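Local coordinates for Alpha/beta hydrolase (Enterobacter asburiae, PDB 6KMO), which probably hydrolyses ester bonds, as an esterase or lipase of the alpha/beta hydrolase family, at residues A[54-59]-A[109-114]; A[178-183]-A[306-311]; A[213-218]-A[233-238]; A[227-232]-A[275-280]; A[269-274]-A[297-302]. The protein carries 2 engineered substitutions. One frame throughout, in Å; residues are numbered along the deposited sequence. Where two conformers were deposited one is given.

Contact 1 of 5, residues A[54-59]-A[109-114]; sequences EARQVL and GWVLGD
Arg56 reaches out from helix 52-63 to the backbone of Val111. Its CG lies beside the backbone N, opposite the carbonyl carbon (chi1 -72°), and the chain then runs extended to NE. This lays the arm across Val111 at about a right angle. NE donates to Val111 O at 2.8 Å, almost straight at 167°. The oxygen sits at the edge of the guanidinium, near its plane. NH2 adds a weak bond to the same oxygen, and its salt bridge with Glu143 helps fix the rotation of the group.

Beside this polar grip the packing is apolar. Leu112 sends its CD2 branch against the helix, where it lies 3.6 Å from Ala55 CB. One helical turn on from Ala55, Leu59 CD2 meets Leu112 CB at 4.0 Å and also covers Gly113. Water 1 bridges the two backbones. It donates to Arg56 O at 3.0 Å and accepts from Gly113 N at 2.9 Å.

The loop 109-114 joins strand 99-105 to helix 115-129. Helix 231-241 covers the contact further: Trp236 touches Ala55 and Val111, and Phe237 packs on Leu112.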
# COMPACT_ATOMS: atom_id res chain seq x y z
N GLU A 54 31.82 13.99 5.35
CA GLU A 54 30.88 15.09 5.46
C GLU A 54 29.47 14.63 5.10
O GLU A 54 28.50 14.98 5.80
CB GLU A 54 31.30 16.23 4.53
CG GLU A 54 32.54 16.98 5.00
CD GLU A 54 33.09 17.91 3.93
OE1 GLU A 54 32.81 17.72 2.73
OE2 GLU A 54 33.83 18.86 4.31
N ALA A 55 29.33 13.87 4.02
CA ALA A 55 28.01 13.41 3.59
C ALA A 55 27.40 12.49 4.62
O ALA A 55 26.20 12.57 4.90
CB ALA A 55 28.14 12.69 2.24
N ARG A 56 28.20 11.60 5.20
CA ARG A 56 27.68 10.70 6.23
C ARG A 56 27.11 11.49 7.40
O ARG A 56 26.06 11.12 7.95
CB ARG A 56 28.78 9.77 6.71
CG ARG A 56 29.14 8.71 5.69
CD ARG A 56 30.47 8.03 5.95
NE ARG A 56 30.75 7.14 4.83
CZ ARG A 56 31.94 6.65 4.49
NH1 ARG A 56 33.02 6.92 5.20
NH2 ARG A 56 32.02 5.87 3.42
N GLN A 57 27.77 12.58 7.78
CA GLN A 57 27.31 13.38 8.92
C GLN A 57 25.98 14.05 8.65
O GLN A 57 25.21 14.28 9.60
CB GLN A 57 28.39 14.41 9.28
CG GLN A 57 29.64 13.77 9.85
CD GLN A 57 30.79 14.73 10.02
OE1 GLN A 57 31.09 15.52 9.13
NE2 GLN A 57 31.45 14.65 11.17
N VAL A 58 25.65 14.34 7.38
CA VAL A 58 24.35 14.90 7.05
C VAL A 58 23.24 13.94 7.46
O VAL A 58 22.27 14.32 8.13
CB VAL A 58 24.26 15.25 5.56
CG1 VAL A 58 22.86 15.70 5.20
CG2 VAL A 58 25.28 16.34 5.21
N LEU A 59 23.36 12.67 7.07
CA LEU A 59 22.31 11.72 7.42
C LEU A 59 22.33 11.42 8.91
O LEU A 59 21.27 11.30 9.53
CB LEU A 59 22.46 10.44 6.59
CG LEU A 59 21.39 9.40 6.84
CD1 LEU A 59 20.00 9.89 6.47
CD2 LEU A 59 21.73 8.11 6.09
N GLY A 109 22.91 4.96 -0.36
CA GLY A 109 23.75 5.11 -1.53
C GLY A 109 25.10 4.45 -1.43
O GLY A 109 26.04 4.87 -2.14
N TRP A 110 25.23 3.44 -0.57
CA TRP A 110 26.45 2.69 -0.26
C TRP A 110 27.44 3.52 0.55
O TRP A 110 28.17 2.98 1.39
CB TRP A 110 27.09 2.08 -1.50
CG TRP A 110 26.18 1.12 -2.22
CD1 TRP A 110 25.81 -0.13 -1.80
CD2 TRP A 110 25.51 1.33 -3.47
NE1 TRP A 110 24.96 -0.71 -2.71
CE2 TRP A 110 24.77 0.16 -3.75
CE3 TRP A 110 25.47 2.39 -4.38
CZ2 TRP A 110 24.01 0.02 -4.90
CZ3 TRP A 110 24.73 2.24 -5.52
CH2 TRP A 110 24.01 1.07 -5.78
N VAL A 111 27.46 4.83 0.34
CA VAL A 111 28.35 5.74 1.07
C VAL A 111 27.83 6.03 2.47
O VAL A 111 28.61 6.04 3.43
CB VAL A 111 28.54 7.03 0.25
CG1 VAL A 111 29.47 7.98 0.98
CG2 VAL A 111 29.07 6.74 -1.13
N LEU A 112 26.53 6.26 2.61
CA LEU A 112 25.92 6.71 3.86
C LEU A 112 25.23 5.56 4.58
O LEU A 112 25.06 4.46 4.05
CB LEU A 112 24.87 7.80 3.60
CG LEU A 112 25.12 8.82 2.50
CD1 LEU A 112 23.90 9.74 2.40
CD2 LEU A 112 26.38 9.62 2.78
N GLY A 113 24.82 5.83 5.80
CA GLY A 113 23.98 4.92 6.53
C GLY A 113 24.76 3.98 7.43
O GLY A 113 25.96 3.78 7.30
N ASP A 114 24.02 3.38 8.36
CA ASP A 114 24.52 2.56 9.45
C ASP A 114 23.30 2.13 10.27
O ASP A 114 22.15 2.37 9.88
CB ASP A 114 25.55 3.31 10.28
CG ASP A 114 25.01 4.55 10.93
OD1 ASP A 114 23.78 4.73 11.00
OD2 ASP A 114 25.83 5.37 11.45
O HOH W 1 25.54 8.18 7.36

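Contact 2 of 5, residues A[178-183]-A[306-311]; sequences GNSVGG and IHDYGL
Ser180 OG comes within 3.0 Å of His307 NE2, obliquely to the ring. Ser180 sits, with a positive phi of 70°, at the strained strand-to-helix turn of what is probably a GxSxG nucleophile elbow. With Asp277, which accepts from His307 ND1, the pair has the layout of the catalytic triad of alpha/beta hydrolases and is probably that triad. Ser180 also has a second conformer, so its distances hold for one of two positions.

One direct hydrogen bond crosses the contact. Asn179 ND2 donates to Asp308 OD1 at 3.2 Å and 164°. The oxygen lies in the amide plane and is met on its syn side, while the amide and carboxylate planes are 49° apart. Both atoms have stronger partners elsewhere: ND2 donates to His118 NE2, and OD1 accepts from Trp208 NE1.

A water adds an indirect link. It donates to Asp308 OD2 at 2.6 Å and lies 2.8 Å from Ser180 OG.

Van der Waals contact is slight. Leu311 CD2 packs 3.9 Å from Asn179 ND2, the two side chains crossing at about a right angle.

This turn links strand 174-179 to helix 181-195. The opposing loop runs from strand 305-306 toward helix 319-335, where Tyr309 packs. Helix 115-129 borders the contact through His118 and Leu121.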
# COMPACT_ATOMS: atom_id res chain seq x y z
N GLY A 178 14.93 -4.19 2.93
CA GLY A 178 15.88 -3.09 2.84
C GLY A 178 15.29 -1.91 2.10
O GLY A 178 14.41 -2.06 1.26
N ASN A 179 15.85 -0.73 2.40
CA ASN A 179 15.42 0.52 1.77
C ASN A 179 16.49 1.04 0.82
O ASN A 179 17.68 1.04 1.16
CB ASN A 179 15.12 1.61 2.81
CG ASN A 179 16.29 1.92 3.73
OD1 ASN A 179 16.81 1.03 4.41
ND2 ASN A 179 16.69 3.19 3.79
N SER A 180 16.06 1.46 -0.37
CA SER A 180 16.93 2.19 -1.30
C SER A 180 18.01 1.25 -1.85
O SER A 180 17.67 0.22 -2.44
CB SER A 180 17.48 3.44 -0.62
OG SER A 180 16.44 4.13 0.06
N VAL A 181 19.30 1.54 -1.65
CA VAL A 181 20.32 0.56 -2.02
C VAL A 181 20.18 -0.70 -1.17
O VAL A 181 20.64 -1.77 -1.58
CB VAL A 181 21.77 1.08 -2.01
CG1 VAL A 181 21.95 2.23 -3.00
CG2 VAL A 181 22.26 1.41 -0.61
N GLY A 182 19.57 -0.59 0.01
CA GLY A 182 19.24 -1.78 0.78
C GLY A 182 18.20 -2.64 0.10
O GLY A 182 18.24 -3.87 0.20
N GLY A 183 17.26 -2.02 -0.61
CA GLY A 183 16.33 -2.79 -1.43
C GLY A 183 17.01 -3.44 -2.63
O GLY A 183 16.67 -4.56 -3.01
N ILE A 306 8.32 11.43 -0.81
CA ILE A 306 9.65 11.47 -1.37
C ILE A 306 10.39 10.18 -1.08
O ILE A 306 10.00 9.37 -0.23
CB ILE A 306 10.46 12.68 -0.83
CG1 ILE A 306 10.50 12.66 0.69
CG2 ILE A 306 9.92 13.98 -1.38
CD1 ILE A 306 11.50 13.62 1.28
N HIS A 307 11.51 9.99 -1.77
CA HIS A 307 12.45 8.93 -1.45
C HIS A 307 12.73 8.89 0.05
O HIS A 307 12.91 9.92 0.70
CB HIS A 307 13.76 9.17 -2.21
CG HIS A 307 14.75 8.07 -2.04
ND1 HIS A 307 14.58 6.84 -2.62
CD2 HIS A 307 15.87 8.00 -1.29
CE1 HIS A 307 15.59 6.05 -2.26
NE2 HIS A 307 16.38 6.74 -1.45
N ASP A 308 12.82 7.68 0.61
CA ASP A 308 13.19 7.49 2.01
C ASP A 308 12.14 8.06 2.97
O ASP A 308 12.44 8.34 4.13
CB ASP A 308 14.59 8.03 2.33
CG ASP A 308 15.67 6.98 2.26
OD1 ASP A 308 15.41 5.76 2.45
OD2 ASP A 308 16.84 7.39 2.06
N TYR A 309 10.88 8.13 2.53
CA TYR A 309 9.83 8.61 3.41
C TYR A 309 9.79 7.83 4.71
O TYR A 309 9.63 8.40 5.79
CB TYR A 309 8.46 8.60 2.72
CG TYR A 309 7.96 7.26 2.18
CD1 TYR A 309 8.24 6.89 0.88
CD2 TYR A 309 7.20 6.41 2.95
CE1 TYR A 309 7.79 5.68 0.36
CE2 TYR A 309 6.74 5.18 2.44
CZ TYR A 309 7.04 4.84 1.14
OH TYR A 309 6.65 3.63 0.58
N GLY A 310 9.98 6.50 4.64
CA GLY A 310 9.92 5.69 5.84
C GLY A 310 11.19 5.66 6.66
O GLY A 310 11.18 5.13 7.78
N LEU A 311 12.29 6.18 6.13
CA LEU A 311 13.54 6.27 6.88
C LEU A 311 13.65 7.57 7.67
O LEU A 311 14.00 7.55 8.85
CB LEU A 311 14.74 6.20 5.92
CG LEU A 311 16.10 6.51 6.54
CD1 LEU A 311 16.47 5.43 7.54
CD2 LEU A 311 17.19 6.65 5.48
O HOH W 2 18.29 5.22 1.93

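Contact 3 of 5, residues A[213-218]-A[233-238]; sequences ANFDTA and MMKWFW
The Trp238 ring has Ala213 on one face, and the Phe215 ring has Lys235 on one face. Ala213 CB stands 3.4 Å from the centroid of the six-membered ring of Trp238, only 3° off its normal. Lys235 CG stands 3.7 Å from the centroid of the Phe215 ring, 5° off the normal. Both are CH-pi contacts over the ring centre. At the edge of Phe215, near its plane, lies Trp238 CD1, 3.6 Å from Phe215 CE1. The two ring planes are steeply inclined, at 77°.

In this alpha/beta hydrolase fold the contact joins the loop after strand 203-207 to helix 231-241. Phe215 fits against residues of one helical turn. Its CE1 is 4.2 Å from Met234 CB, and Trp238 follows four residues on. Lys235 crosses the ring obliquely. Its chain is fully extended beyond CG, which carries CE on to 3.9 Å from Phe215 CB. The aliphatic part of the lysine thus covers the ring.

No hydrogen bond crosses the contact. Arg248 of helix 245-248 touches Ala213, Phe215 and Trp238, and Trp110 meets Trp238 edge-to-face. Thr217 caps helix 218-222 by accepting from Tyr220 N.

The backbone of Ala213 also nears the indole: its N is 3.6 Å from Trp238 CZ2, while it hydrogen-bonds to Ser254 OG.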
# COMPACT_ATOMS: atom_id res chain seq x y z
N ALA A 213 21.54 0.97 -12.75
CA ALA A 213 22.54 2.03 -12.90
C ALA A 213 22.28 2.81 -14.19
O ALA A 213 23.06 2.78 -15.14
CB ALA A 213 23.95 1.46 -12.87
N ASN A 214 21.13 3.47 -14.22
CA ASN A 214 20.74 4.34 -15.33
C ASN A 214 20.00 5.52 -14.71
O ASN A 214 19.46 5.40 -13.61
CB ASN A 214 19.86 3.63 -16.35
CG ASN A 214 20.67 2.89 -17.38
OD1 ASN A 214 21.57 3.45 -18.03
ND2 ASN A 214 20.38 1.61 -17.52
N PHE A 215 20.00 6.65 -15.41
CA PHE A 215 19.59 7.92 -14.82
C PHE A 215 18.62 8.68 -15.71
O PHE A 215 18.50 9.91 -15.61
CB PHE A 215 20.83 8.76 -14.50
CG PHE A 215 21.87 7.98 -13.76
CD1 PHE A 215 21.68 7.70 -12.42
CD2 PHE A 215 22.97 7.46 -14.40
CE1 PHE A 215 22.59 6.96 -11.73
CE2 PHE A 215 23.90 6.70 -13.71
CZ PHE A 215 23.69 6.44 -12.36
N ASP A 216 17.87 7.95 -16.53
CA ASP A 216 17.09 8.53 -17.62
C ASP A 216 15.64 8.10 -17.64
O ASP A 216 14.96 8.31 -18.66
CB ASP A 216 17.75 8.18 -18.96
CG ASP A 216 17.96 6.67 -19.15
OD1 ASP A 216 18.43 6.28 -20.24
OD2 ASP A 216 17.67 5.85 -18.23
N THR A 217 15.13 7.49 -16.58
CA THR A 217 13.70 7.21 -16.53
C THR A 217 12.91 8.52 -16.40
O THR A 217 13.45 9.57 -16.04
CB THR A 217 13.37 6.28 -15.35
OG1 THR A 217 13.66 6.95 -14.13
CG2 THR A 217 14.17 4.99 -15.44
N ALA A 218 11.61 8.44 -16.67
CA ALA A 218 10.78 9.63 -16.55
C ALA A 218 10.82 10.20 -15.13
O ALA A 218 10.90 11.41 -14.94
CB ALA A 218 9.35 9.33 -16.99
N MET A 233 23.09 13.11 -6.85
CA MET A 233 23.41 12.24 -5.72
C MET A 233 23.46 10.79 -6.17
O MET A 233 24.38 10.04 -5.81
CB MET A 233 22.40 12.43 -4.59
CG MET A 233 22.61 13.71 -3.76
SD MET A 233 21.13 14.25 -2.75
CE MET A 233 21.05 12.92 -1.56
N MET A 234 22.47 10.35 -6.94
CA MET A 234 22.44 8.96 -7.39
C MET A 234 23.66 8.63 -8.24
O MET A 234 24.24 7.54 -8.11
CB MET A 234 21.15 8.66 -8.15
CG MET A 234 19.94 8.36 -7.25
SD MET A 234 20.16 7.03 -5.95
CE MET A 234 20.97 5.72 -6.98
N LYS A 235 24.07 9.55 -9.12
CA LYS A 235 25.25 9.30 -9.94
C LYS A 235 26.50 9.19 -9.07
O LYS A 235 27.36 8.33 -9.31
CB LYS A 235 25.42 10.41 -10.97
CG LYS A 235 24.40 10.37 -12.09
CD LYS A 235 24.58 11.54 -13.06
CE LYS A 235 23.61 11.44 -14.21
NZ LYS A 235 23.76 12.58 -15.17
N TRP A 236 26.59 10.03 -8.03
CA TRP A 236 27.72 10.00 -7.11
C TRP A 236 27.74 8.70 -6.32
O TRP A 236 28.80 8.10 -6.10
CB TRP A 236 27.64 11.21 -6.18
CG TRP A 236 28.79 11.42 -5.26
CD1 TRP A 236 30.08 11.71 -5.61
CD2 TRP A 236 28.76 11.40 -3.83
NE1 TRP A 236 30.85 11.85 -4.49
CE2 TRP A 236 30.07 11.67 -3.38
CE3 TRP A 236 27.76 11.17 -2.89
CZ2 TRP A 236 30.39 11.73 -2.04
CZ3 TRP A 236 28.10 11.22 -1.55
CH2 TRP A 236 29.40 11.50 -1.14
N PHE A 237 26.59 8.28 -5.82
CA PHE A 237 26.52 7.02 -5.09
C PHE A 237 26.98 5.86 -5.96
O PHE A 237 27.85 5.07 -5.55
CB PHE A 237 25.08 6.79 -4.61
CG PHE A 237 24.58 7.74 -3.54
CD1 PHE A 237 25.41 8.26 -2.55
CD2 PHE A 237 23.23 8.08 -3.51
CE1 PHE A 237 24.91 9.11 -1.58
CE2 PHE A 237 22.72 8.92 -2.53
CZ PHE A 237 23.56 9.43 -1.56
N TRP A 238 26.44 5.76 -7.17
CA TRP A 238 26.87 4.71 -8.09
C TRP A 238 28.36 4.80 -8.38
O TRP A 238 29.05 3.77 -8.46
CB TRP A 238 26.04 4.77 -9.37
CG TRP A 238 24.79 3.98 -9.34
CD1 TRP A 238 23.51 4.45 -9.26
CD2 TRP A 238 24.69 2.55 -9.40
NE1 TRP A 238 22.62 3.40 -9.25
CE2 TRP A 238 23.32 2.22 -9.36
CE3 TRP A 238 25.63 1.52 -9.49
CZ2 TRP A 238 22.86 0.91 -9.40
CZ3 TRP A 238 25.18 0.21 -9.53
CH2 TRP A 238 23.80 -0.08 -9.49

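Contact 4 of 5, residues A[227-232]-A[275-280]; sequences YFLSKN and ELDVLR
Leu229 packs its CD2 branch into the turn formed by Asp277, Val278 and Leu279. In this alpha/beta hydrolase the turn follows strand 269-274 and leads into helix 280-292. Asp277 is probably the acid of the catalytic triad, because its OD2 accepts from His307 ND1.

The tight part centres on Leu229 CD2. It lies 3.7 Å from Val278 CG2 and 4.0 Å from Leu279 CD1. Leu229 and Val278 cross at about a right angle. Leu229 CG is turned opposite its backbone N (chi1 175°), which points the branched end at the turn. Met234 of helix 231-241 packs on Leu229, Val278 and Leu279. Within the turn Leu279 N donates to Asp277 OD1 at 2.9 Å. It comes from above the carboxylate plane, 63° out of it. This capping bond holds the carboxylate from one side, and His307 holds it through the other oxygen.

The other part touches at fewer atoms and is bridged by water. Tyr227 crosses Leu276 obliquely and touches it mainly through CE1, 3.6 Å from Leu276 CD2. Water 3 lies 2.7 Å from both Tyr227 O and Leu276 O. Beside the tight packing, water 4 accepts from Val278 N and lies 2.8 Å from both that atom and Leu229 O. Lys231 leads its chain away, to Asn221.

At the corner before the turn, Glu275 forms a salt bridge to Arg288 of the second subunit. Its backbone is tied to the coming helix: Arg280 NH1 donates to Glu275 O at 2.9 Å, in the carbonyl plane.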
# COMPACT_ATOMS: atom_id res chain seq x y z
N TYR A 227 13.78 17.21 -4.37
CA TYR A 227 13.01 16.21 -3.64
C TYR A 227 13.91 15.37 -2.75
O TYR A 227 13.69 14.16 -2.59
CB TYR A 227 12.19 15.37 -4.61
CG TYR A 227 11.22 16.21 -5.41
CD1 TYR A 227 9.93 16.46 -4.95
CD2 TYR A 227 11.60 16.79 -6.61
CE1 TYR A 227 9.05 17.24 -5.68
CE2 TYR A 227 10.72 17.58 -7.35
CZ TYR A 227 9.44 17.80 -6.87
OH TYR A 227 8.55 18.59 -7.59
N PHE A 228 14.87 16.04 -2.10
CA PHE A 228 15.96 15.44 -1.33
C PHE A 228 16.87 14.63 -2.24
O PHE A 228 17.89 15.13 -2.71
CB PHE A 228 15.45 14.64 -0.12
CG PHE A 228 16.51 14.43 0.96
CD1 PHE A 228 17.84 14.76 0.74
CD2 PHE A 228 16.16 13.87 2.18
CE1 PHE A 228 18.80 14.55 1.73
CE2 PHE A 228 17.12 13.65 3.16
CZ PHE A 228 18.43 13.99 2.94
N LEU A 229 16.53 13.38 -2.51
CA LEU A 229 17.42 12.56 -3.32
C LEU A 229 17.44 13.15 -4.73
O LEU A 229 16.41 13.22 -5.39
CB LEU A 229 16.96 11.11 -3.37
CG LEU A 229 17.79 10.22 -4.30
CD1 LEU A 229 19.21 10.11 -3.79
CD2 LEU A 229 17.15 8.85 -4.44
N SER A 230 18.63 13.54 -5.20
CA SER A 230 18.76 14.12 -6.52
C SER A 230 19.39 13.15 -7.51
O SER A 230 20.01 12.16 -7.14
CB SER A 230 19.63 15.38 -6.46
OG SER A 230 20.96 14.98 -6.20
N LYS A 231 19.24 13.46 -8.80
CA LYS A 231 19.93 12.70 -9.84
C LYS A 231 21.44 12.72 -9.63
O LYS A 231 22.10 11.69 -9.73
CB LYS A 231 19.56 13.23 -11.22
CG LYS A 231 20.23 12.48 -12.37
CD LYS A 231 19.84 13.06 -13.73
CE LYS A 231 18.42 12.74 -14.09
NZ LYS A 231 18.12 13.19 -15.49
N ASN A 232 22.00 13.90 -9.31
CA ASN A 232 23.45 13.96 -9.13
C ASN A 232 23.89 13.16 -7.91
O ASN A 232 24.99 12.59 -7.92
CB ASN A 232 23.90 15.42 -9.01
CG ASN A 232 23.98 16.10 -10.34
OD1 ASN A 232 23.96 15.47 -11.37
ND2 ASN A 232 24.06 17.42 -10.31
N GLU A 275 5.89 8.30 -4.77
CA GLU A 275 5.43 8.97 -5.98
C GLU A 275 6.45 9.98 -6.50
O GLU A 275 6.61 10.12 -7.71
CB GLU A 275 4.08 9.65 -5.74
CG GLU A 275 3.55 10.42 -6.96
CD GLU A 275 2.28 11.19 -6.68
OE1 GLU A 275 2.03 11.59 -5.52
OE2 GLU A 275 1.53 11.39 -7.66
N LEU A 276 7.12 10.70 -5.61
CA LEU A 276 8.01 11.80 -6.01
C LEU A 276 9.45 11.41 -5.72
O LEU A 276 10.11 12.04 -4.90
CB LEU A 276 7.61 13.11 -5.32
CG LEU A 276 6.19 13.60 -5.68
CD1 LEU A 276 5.21 13.25 -4.58
CD2 LEU A 276 6.18 15.10 -5.96
N ASP A 277 9.94 10.38 -6.40
CA ASP A 277 11.26 9.78 -6.19
C ASP A 277 11.85 9.48 -7.56
O ASP A 277 11.18 8.86 -8.40
CB ASP A 277 11.09 8.50 -5.36
CG ASP A 277 12.39 7.78 -5.01
OD1 ASP A 277 13.48 8.13 -5.51
OD2 ASP A 277 12.31 6.84 -4.16
N VAL A 278 13.09 9.91 -7.80
CA VAL A 278 13.77 9.56 -9.05
C VAL A 278 13.74 8.05 -9.30
O VAL A 278 13.67 7.63 -10.45
CB VAL A 278 15.21 10.10 -9.10
CG1 VAL A 278 15.22 11.62 -9.14
CG2 VAL A 278 16.06 9.57 -7.95
N LEU A 279 13.81 7.24 -8.25
CA LEU A 279 13.86 5.79 -8.35
C LEU A 279 12.50 5.14 -8.55
O LEU A 279 12.41 3.93 -8.72
CB LEU A 279 14.49 5.21 -7.08
CG LEU A 279 15.88 5.72 -6.71
CD1 LEU A 279 16.27 5.09 -5.39
CD2 LEU A 279 16.88 5.46 -7.80
N ARG A 280 11.41 5.92 -8.53
CA ARG A 280 10.08 5.32 -8.58
C ARG A 280 9.91 4.39 -9.78
O ARG A 280 9.49 3.24 -9.64
CB ARG A 280 9.04 6.43 -8.65
CG ARG A 280 7.62 5.95 -8.68
CD ARG A 280 6.72 7.08 -9.12
NE ARG A 280 6.88 7.39 -10.53
CZ ARG A 280 6.44 8.50 -11.11
NH1 ARG A 280 5.86 9.45 -10.42
NH2 ARG A 280 6.58 8.64 -12.42
O HOH W 3 12.43 11.97 -3.62
O HOH W 4 14.20 11.52 -5.73

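Contact 5 of 5, residues A[269-274]-A[297-302]; sequences TLIQTA and VTVTRY
Thr269 O accepts from Thr298 N at 3.0 Å in a parallel ladder. Ile271 N then donates to Thr298 O, Thr300 N to Ile271 O, Thr273 N to Thr300 O and Tyr302 N to Thr273 O, each at 2.9 Å. The segments run at 22° to each other. They belong to a beta-alpha-beta unit with helix 280-292.

On the face of Leu270, Gln272 and Tyr302, Gln272 CD lies 3.5 Å from Tyr302 CE1, with amide and ring 39° apart. Gln272 NE2 and Tyr302 OH are close but not bonded. Water 6 links them instead: it donates to Tyr302 OH at 2.9 Å and accepts weakly from NE2. Tyr302 OH also bonds to Gln327 OE1. The amide is also held by Tyr309 OH at OE1 and by Ala324 O at NE2.

Water 5 donates to Thr269 O at 2.8 Å and lies 3.0 Å from Thr298 OG1, giving that carbonyl a second donor.

On the other face, Glu284 OE2 accepts from Thr273 OG1 and forms a salt bridge with Arg301 NE. Thr300 to Tyr302 continue the sheet into the second subunit as an antiparallel ladder. There Arg301 nears its own copy, so the Glu284 carboxylate probably offsets part of this buried positive charge.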
# COMPACT_ATOMS: atom_id res chain seq x y z
N THR A 269 7.55 -11.15 -3.20
CA THR A 269 8.10 -9.82 -3.01
C THR A 269 7.02 -8.76 -2.86
O THR A 269 5.99 -8.81 -3.53
CB THR A 269 9.00 -9.48 -4.21
OG1 THR A 269 10.14 -10.34 -4.22
CG2 THR A 269 9.52 -8.06 -4.17
N LEU A 270 7.30 -7.80 -1.98
CA LEU A 270 6.57 -6.54 -1.87
C LEU A 270 7.54 -5.44 -2.24
O LEU A 270 8.64 -5.38 -1.68
CB LEU A 270 6.06 -6.32 -0.45
CG LEU A 270 5.49 -4.92 -0.17
CD1 LEU A 270 4.24 -4.64 -0.99
CD2 LEU A 270 5.16 -4.78 1.30
N ILE A 271 7.14 -4.55 -3.16
CA ILE A 271 7.90 -3.34 -3.47
C ILE A 271 7.04 -2.15 -3.11
O ILE A 271 5.89 -2.06 -3.54
CB ILE A 271 8.27 -3.28 -4.96
CG1 ILE A 271 9.19 -4.42 -5.35
CG2 ILE A 271 8.91 -1.94 -5.29
CD1 ILE A 271 9.36 -4.64 -6.85
N GLN A 272 7.58 -1.24 -2.30
CA GLN A 272 6.96 0.07 -2.10
C GLN A 272 7.73 1.10 -2.90
O GLN A 272 8.96 1.10 -2.90
CB GLN A 272 6.96 0.50 -0.63
CG GLN A 272 6.22 -0.43 0.31
CD GLN A 272 5.88 0.20 1.65
OE1 GLN A 272 6.38 1.27 2.00
NE2 GLN A 272 5.03 -0.49 2.41
N THR A 273 7.01 1.99 -3.57
CA THR A 273 7.64 3.13 -4.23
C THR A 273 7.03 4.43 -3.71
O THR A 273 5.91 4.47 -3.21
CB THR A 273 7.53 3.05 -5.75
OG1 THR A 273 6.15 3.08 -6.09
CG2 THR A 273 8.23 1.81 -6.30
N ALA A 274 7.82 5.49 -3.84
CA ALA A 274 7.39 6.84 -3.52
C ALA A 274 7.02 7.57 -4.79
O ALA A 274 7.75 7.51 -5.79
CB ALA A 274 8.51 7.59 -2.82
N VAL A 297 4.24 -11.02 -6.67
CA VAL A 297 4.78 -9.69 -6.36
C VAL A 297 3.65 -8.68 -6.25
O VAL A 297 2.71 -8.66 -7.06
CB VAL A 297 5.86 -9.27 -7.38
CG1 VAL A 297 5.30 -9.26 -8.79
CG2 VAL A 297 6.40 -7.90 -7.02
N THR A 298 3.76 -7.82 -5.25
CA THR A 298 2.86 -6.69 -5.02
C THR A 298 3.68 -5.43 -5.14
O THR A 298 4.76 -5.34 -4.55
CB THR A 298 2.27 -6.78 -3.61
OG1 THR A 298 1.53 -7.99 -3.46
CG2 THR A 298 1.34 -5.62 -3.33
N VAL A 299 3.17 -4.45 -5.89
CA VAL A 299 3.83 -3.15 -6.04
C VAL A 299 2.86 -2.07 -5.58
O VAL A 299 1.78 -1.93 -6.15
CB VAL A 299 4.27 -2.89 -7.48
CG1 VAL A 299 4.94 -1.52 -7.59
CG2 VAL A 299 5.24 -3.98 -7.97
N THR A 300 3.25 -1.32 -4.55
CA THR A 300 2.42 -0.27 -3.97
C THR A 300 3.16 1.05 -4.08
O THR A 300 4.25 1.20 -3.51
CB THR A 300 2.12 -0.53 -2.50
OG1 THR A 300 1.70 -1.87 -2.29
CG2 THR A 300 1.04 0.42 -1.98
N ARG A 301 2.56 2.01 -4.76
CA ARG A 301 3.05 3.38 -4.81
C ARG A 301 2.34 4.20 -3.75
O ARG A 301 1.11 4.23 -3.71
CB ARG A 301 2.79 3.99 -6.19
CG ARG A 301 3.24 5.44 -6.33
CD ARG A 301 2.70 6.09 -7.58
NE ARG A 301 3.37 5.60 -8.77
CZ ARG A 301 3.36 6.21 -9.95
NH1 ARG A 301 2.66 7.32 -10.10
NH2 ARG A 301 4.03 5.70 -10.96
N TYR A 302 3.10 4.87 -2.89
CA TYR A 302 2.56 5.75 -1.86
C TYR A 302 2.62 7.18 -2.37
O TYR A 302 3.70 7.72 -2.63
CB TYR A 302 3.30 5.56 -0.52
CG TYR A 302 2.92 4.24 0.14
CD1 TYR A 302 3.51 3.06 -0.26
CD2 TYR A 302 1.93 4.18 1.10
CE1 TYR A 302 3.14 1.85 0.30
CE2 TYR A 302 1.56 2.97 1.68
CZ TYR A 302 2.18 1.81 1.27
OH TYR A 302 1.84 0.58 1.80
O HOH W 5 3.62 -9.80 -2.35
O HOH W 6 2.93 -1.80 0.67

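How the contacts relate
Along the chain contact 1 closes first. Contact 2 then opens and encloses contacts 3, 4 and 5. Contact 4 crosses both 3 and 5. Contact 2 lies about 4 Å from the centre of the chain and touches contacts 1, 4 and 5. Contacts 2 and 4 have centres about 11 Å apart and together bring the likely triad together. Contacts 3 and 4, about 9 Å apart, share helix 231-241, which also covers contact 1. Contact 5 lies at the edge of the sheet within this chain, about 25 Å from contact 1 and across the centre. The probable active site thus lies between helical cover and a sheet that runs on into the second subunit.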